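Extracellular sialidase/neuraminidase, putative (PDB 2XCY) probably acts as a secreted fungal exo-sialidase that hydrolyses terminal sialic acid linkages, and probably cleaves Kdn residues. Local coordinates at residues A[154-159]-A[166-171]; A[249-254]-A[270-275]. All coordinates share one frame; numbering follows the deposited sequence.

Interaction 1. Residues A[154-159]-A[166-171]; sequences YLTESR and SKPVDL
Rotated to chi1 -86°, Tyr-154 holds its ring beside the backbone N and against Asp-170, whose CG is turned anti to its own N. Asp-170 CB consequently sits over one ring face as a CH-pi contact, 4.0 Å from the centroid of Tyr-154. A water takes up Asp-170 OD2 and Tyr-154 OH together, donating to the carboxylate over 2.7 Å. Thr-172 OG1 bonds to Asp-170 OD1 and His-152 ND1 to OD2, while Trp-102 meets the tyrosine edge-to-face. Pro-168 meets the CD2 side of the ring, its CB 3.6 Å from Tyr-154 CD2 and its carbonyl O near the ring plane at the edge.

Tyr-154 and Asp-170 face each other in the hairpin of strands 152-158 and 169-170, the third and outermost of a four-stranded propeller blade. Its connection carries the sialidase Asp-box, S-x-D-x-G-x-T-W, from Ser-158 to Trp-165. Leu-155 and Val-169 form the hydrogen-bonded antiparallel pair, Val-169 N reaching Leu-155 O at 2.8 Å. On the face bearing their side chains, Leu-171 CD1 lies 3.7 Å from Leu-155 CB.

Next to the Asp-box, Ser-166 OG accepts from Glu-157 N and donates to Glu-157 OE2 (2.8 Å), approaching from above the carboxylate plane. Glu-157 reaches it by bending at chi2 (-77°). Thr-156 OG1 donates to Ser-166 O over 2.7 Å.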
# COMPACT_ATOMS: atom_id res chain seq x y z
N TYR A 154 -8.95 -2.06 12.57
CA TYR A 154 -8.40 -1.26 13.65
C TYR A 154 -7.92 0.10 13.14
O TYR A 154 -7.54 0.24 11.97
CB TYR A 154 -7.23 -2.01 14.28
CG TYR A 154 -7.60 -2.98 15.38
CD1 TYR A 154 -7.89 -4.32 15.09
CD2 TYR A 154 -7.59 -2.58 16.71
CE1 TYR A 154 -8.20 -5.23 16.13
CE2 TYR A 154 -7.90 -3.47 17.74
CZ TYR A 154 -8.21 -4.79 17.44
OH TYR A 154 -8.49 -5.66 18.47
N LEU A 155 -7.93 1.09 14.03
CA LEU A 155 -7.39 2.39 13.72
C LEU A 155 -6.40 2.83 14.80
O LEU A 155 -6.73 2.83 15.99
CB LEU A 155 -8.52 3.42 13.59
CG LEU A 155 -8.09 4.86 13.30
CD1 LEU A 155 -7.40 4.95 11.93
CD2 LEU A 155 -9.29 5.83 13.38
N THR A 156 -5.20 3.18 14.37
CA THR A 156 -4.25 3.89 15.22
C THR A 156 -3.93 5.22 14.56
O THR A 156 -4.20 5.40 13.37
CB THR A 156 -2.95 3.08 15.50
OG1 THR A 156 -2.03 3.89 16.25
CG2 THR A 156 -2.28 2.62 14.22
N GLU A 157 -3.38 6.15 15.32
CA GLU A 157 -2.90 7.41 14.75
C GLU A 157 -1.65 7.92 15.46
O GLU A 157 -1.35 7.52 16.59
CB GLU A 157 -4.01 8.48 14.73
CG GLU A 157 -4.49 8.97 16.10
CD GLU A 157 -5.42 8.00 16.81
OE1 GLU A 157 -6.35 7.48 16.17
OE2 GLU A 157 -5.23 7.76 18.02
N SER A 158 -0.92 8.79 14.77
CA SER A 158 0.23 9.48 15.35
C SER A 158 -0.03 10.99 15.33
O SER A 158 -0.46 11.53 14.31
CB SER A 158 1.49 9.16 14.56
OG SER A 158 2.61 9.88 15.08
N ARG A 159 0.25 11.64 16.46
CA ARG A 159 0.14 13.10 16.59
C ARG A 159 1.52 13.77 16.57
O ARG A 159 1.61 15.00 16.72
CB ARG A 159 -0.55 13.48 17.92
CG ARG A 159 -1.77 12.66 18.26
CD ARG A 159 -2.93 12.92 17.29
NE ARG A 159 -4.14 12.28 17.81
CZ ARG A 159 -5.38 12.50 17.37
NH1 ARG A 159 -5.62 13.37 16.38
NH2 ARG A 159 -6.39 11.85 17.93
N SER A 166 -0.75 5.43 18.85
CA SER A 166 -1.69 4.97 19.86
C SER A 166 -1.93 3.46 19.76
O SER A 166 -1.77 2.86 18.70
CB SER A 166 -3.02 5.73 19.75
OG SER A 166 -3.59 5.58 18.46
N LYS A 167 -2.26 2.84 20.89
CA LYS A 167 -2.73 1.46 20.87
C LYS A 167 -3.94 1.39 19.91
O LYS A 167 -4.89 2.18 20.06
CB LYS A 167 -3.13 1.02 22.28
CG LYS A 167 -3.48 -0.45 22.39
CD LYS A 167 -3.81 -0.82 23.83
CE LYS A 167 -4.26 -2.26 23.94
NZ LYS A 167 -5.66 -2.41 23.47
N PRO A 168 -3.89 0.49 18.91
CA PRO A 168 -4.98 0.49 17.92
C PRO A 168 -6.36 0.22 18.53
O PRO A 168 -6.51 -0.64 19.40
CB PRO A 168 -4.59 -0.62 16.94
CG PRO A 168 -3.08 -0.72 17.08
CD PRO A 168 -2.84 -0.48 18.55
N VAL A 169 -7.34 1.00 18.07
CA VAL A 169 -8.73 0.92 18.53
C VAL A 169 -9.55 0.11 17.53
O VAL A 169 -9.47 0.32 16.31
CB VAL A 169 -9.35 2.34 18.67
CG1 VAL A 169 -10.85 2.26 19.06
CG2 VAL A 169 -8.57 3.17 19.69
N ASP A 170 -10.33 -0.82 18.04
CA ASP A 170 -11.10 -1.73 17.21
C ASP A 170 -12.38 -1.05 16.71
O ASP A 170 -13.25 -0.70 17.51
CB ASP A 170 -11.43 -3.00 18.01
CG ASP A 170 -11.93 -4.14 17.12
OD1 ASP A 170 -12.56 -3.87 16.09
OD2 ASP A 170 -11.70 -5.32 17.46
N LEU A 171 -12.48 -0.84 15.40
CA LEU A 171 -13.64 -0.19 14.80
C LEU A 171 -14.50 -1.13 13.95
O LEU A 171 -15.34 -0.68 13.18
CB LEU A 171 -13.20 1.03 13.98
CG LEU A 171 -12.49 2.17 14.73
CD1 LEU A 171 -12.19 3.32 13.77
CD2 LEU A 171 -13.34 2.67 15.92
O HOH W 1 -11.32 -5.76 20.08

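Interaction 2. Residues A[249-254]-A[270-275]; sequences KGYRMV and GLPDPA
Arg-252 threads its side chain past Leu-271 to Asp-273, joining strand 250-254 to 271-273, a short strand that branches off strand 250-258 of a beta-propeller blade after the corner at Gly-270. The two short strands form antiparallel bridges, yet their axes cross at 114°, consistent with a ladder of just two bridges. CB and CG of Arg-252 lie against Leu-271, with CG 3.7 Å from Leu-271 CB. The chain then bends at chi2 and again at chi3, which brings Arg-252 CD alongside Asp-273, two residues on from Leu-271, 3.2 Å from Asp-273 OD1. NE is directed elsewhere, to Asn-243 OD1.

At the tip, Arg-252 NH1 donates to Asp-273 OD1 over 2.9 Å, forming a salt bridge. The acceptor lies close to the guanidinium plane, at its edge, whereas the donor approaches OD1 from above the carboxylate plane; the two planes are steeply inclined to each other. Asn-295 ND2 also binds OD1, and Cys-276 N binds OD2, so both carboxylate oxygens have backing from beyond the two segments.

The main chain supplies the remaining registration. Gly-250 N reaches Asp-273 O at 2.8 Å, and the return bond runs from Asp-273 N to Gly-250 O. Further along, Arg-252 N donates to Leu-271 O over 3.0 Å. Gly-250 has phi 160° and psi -89°, angles that only glycine adopts readily. Tyr-251 CD1 meets the backbone of strand 271-273, 3.6 Å from Pro-272 CA.

Beyond the paired strands, Lys-249 extends past Pro-274 to give NZ to Thr-300 O, its CG passing 3.2 Å from Pro-274 O.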
# COMPACT_ATOMS: atom_id res chain seq x y z
N LYS A 249 -7.13 -13.37 -12.31
CA LYS A 249 -6.09 -12.75 -13.14
C LYS A 249 -6.71 -12.15 -14.40
O LYS A 249 -7.62 -12.73 -14.97
CB LYS A 249 -5.06 -13.80 -13.58
CG LYS A 249 -4.20 -14.35 -12.45
CD LYS A 249 -3.22 -15.39 -12.96
CE LYS A 249 -2.22 -15.77 -11.87
NZ LYS A 249 -0.95 -16.33 -12.45
N GLY A 250 -6.21 -10.99 -14.81
CA GLY A 250 -6.69 -10.35 -16.04
C GLY A 250 -6.39 -8.87 -16.12
O GLY A 250 -5.36 -8.47 -16.67
N TYR A 251 -7.30 -8.05 -15.59
CA TYR A 251 -7.21 -6.59 -15.66
C TYR A 251 -7.71 -5.96 -14.37
O TYR A 251 -8.56 -6.53 -13.68
CB TYR A 251 -8.04 -6.06 -16.83
CG TYR A 251 -7.66 -6.70 -18.14
CD1 TYR A 251 -6.62 -6.18 -18.91
CD2 TYR A 251 -8.30 -7.85 -18.58
CE1 TYR A 251 -6.24 -6.77 -20.09
CE2 TYR A 251 -7.92 -8.47 -19.78
CZ TYR A 251 -6.90 -7.92 -20.52
OH TYR A 251 -6.51 -8.50 -21.71
N ARG A 252 -7.19 -4.77 -14.06
CA ARG A 252 -7.69 -3.94 -12.96
C ARG A 252 -9.17 -3.64 -13.15
O ARG A 252 -9.62 -3.43 -14.28
CB ARG A 252 -6.93 -2.62 -12.89
CG ARG A 252 -5.42 -2.77 -12.78
CD ARG A 252 -5.00 -3.42 -11.49
NE ARG A 252 -5.38 -2.65 -10.30
CZ ARG A 252 -5.08 -3.02 -9.06
NH1 ARG A 252 -4.39 -4.14 -8.86
NH2 ARG A 252 -5.46 -2.27 -8.02
N MSE A 253 -9.92 -3.61 -12.05
CA MSE A 253 -11.34 -3.30 -12.08
C MSE A 253 -11.55 -1.85 -11.64
O MSE A 253 -11.17 -1.48 -10.53
CB MSE A 253 -12.11 -4.25 -11.15
CG MSE A 253 -11.99 -5.73 -11.53
SE MSE A 253 -12.89 -6.02 -13.23
CE MSE A 253 -14.64 -5.48 -12.71
N VAL A 254 -12.17 -1.05 -12.50
CA VAL A 254 -12.28 0.38 -12.27
C VAL A 254 -13.75 0.82 -12.17
O VAL A 254 -14.60 0.36 -12.94
CB VAL A 254 -11.55 1.16 -13.40
CG1 VAL A 254 -11.86 2.67 -13.36
CG2 VAL A 254 -10.04 0.91 -13.33
N GLY A 270 -6.65 -1.51 -20.66
CA GLY A 270 -5.33 -0.87 -20.70
C GLY A 270 -4.43 -1.23 -19.53
O GLY A 270 -3.24 -0.91 -19.55
N LEU A 271 -4.99 -1.89 -18.52
CA LEU A 271 -4.26 -2.20 -17.28
C LEU A 271 -4.30 -3.69 -16.90
O LEU A 271 -5.02 -4.08 -15.96
CB LEU A 271 -4.78 -1.34 -16.13
CG LEU A 271 -4.67 0.18 -16.28
CD1 LEU A 271 -5.36 0.91 -15.13
CD2 LEU A 271 -3.21 0.64 -16.42
N PRO A 272 -3.50 -4.52 -17.62
CA PRO A 272 -3.44 -5.93 -17.24
C PRO A 272 -2.91 -6.07 -15.80
O PRO A 272 -2.17 -5.19 -15.33
CB PRO A 272 -2.48 -6.54 -18.26
CG PRO A 272 -1.75 -5.41 -18.86
CD PRO A 272 -2.59 -4.19 -18.73
N ASP A 273 -3.30 -7.14 -15.13
CA ASP A 273 -2.99 -7.35 -13.71
C ASP A 273 -3.07 -8.84 -13.42
O ASP A 273 -3.96 -9.52 -13.96
CB ASP A 273 -3.98 -6.58 -12.84
CG ASP A 273 -3.65 -6.66 -11.35
OD1 ASP A 273 -2.93 -5.76 -10.84
OD2 ASP A 273 -4.08 -7.63 -10.70
N PRO A 274 -2.15 -9.38 -12.60
CA PRO A 274 -2.11 -10.83 -12.40
C PRO A 274 -2.89 -11.27 -11.15
O PRO A 274 -2.58 -12.32 -10.58
CB PRO A 274 -0.62 -11.09 -12.20
CG PRO A 274 -0.14 -9.83 -11.45
CD PRO A 274 -0.96 -8.70 -12.03
N ALA A 275 -3.90 -10.49 -10.77
CA ALA A 275 -4.57 -10.59 -9.46
C ALA A 275 -3.59 -10.28 -8.33
O ALA A 275 -3.18 -11.15 -7.57
CB ALA A 275 -5.26 -11.96 -9.26

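Interaction 1 is complete in the chain before the first segment of interaction 2, and the two lie on opposite sides of the molecular centre. Their centres are 32 Å apart and their nearest atoms about 20 Å. Each belongs to a different antiparallel sheet, with strands 191-192 to 215-222 forming another sheet between them in sequence. Strand 169-170 is the fourth, outermost strand of its blade, whereas 271-273 is an extra strand on 250-258, which also pairs with 261-268. Interaction 1 spans a short connection, whereas strand 261-268 is inserted within interaction 2. The contacts thus lie in separate blades, consistent with the six-bladed propeller of sialidases, but occupy different positions in them.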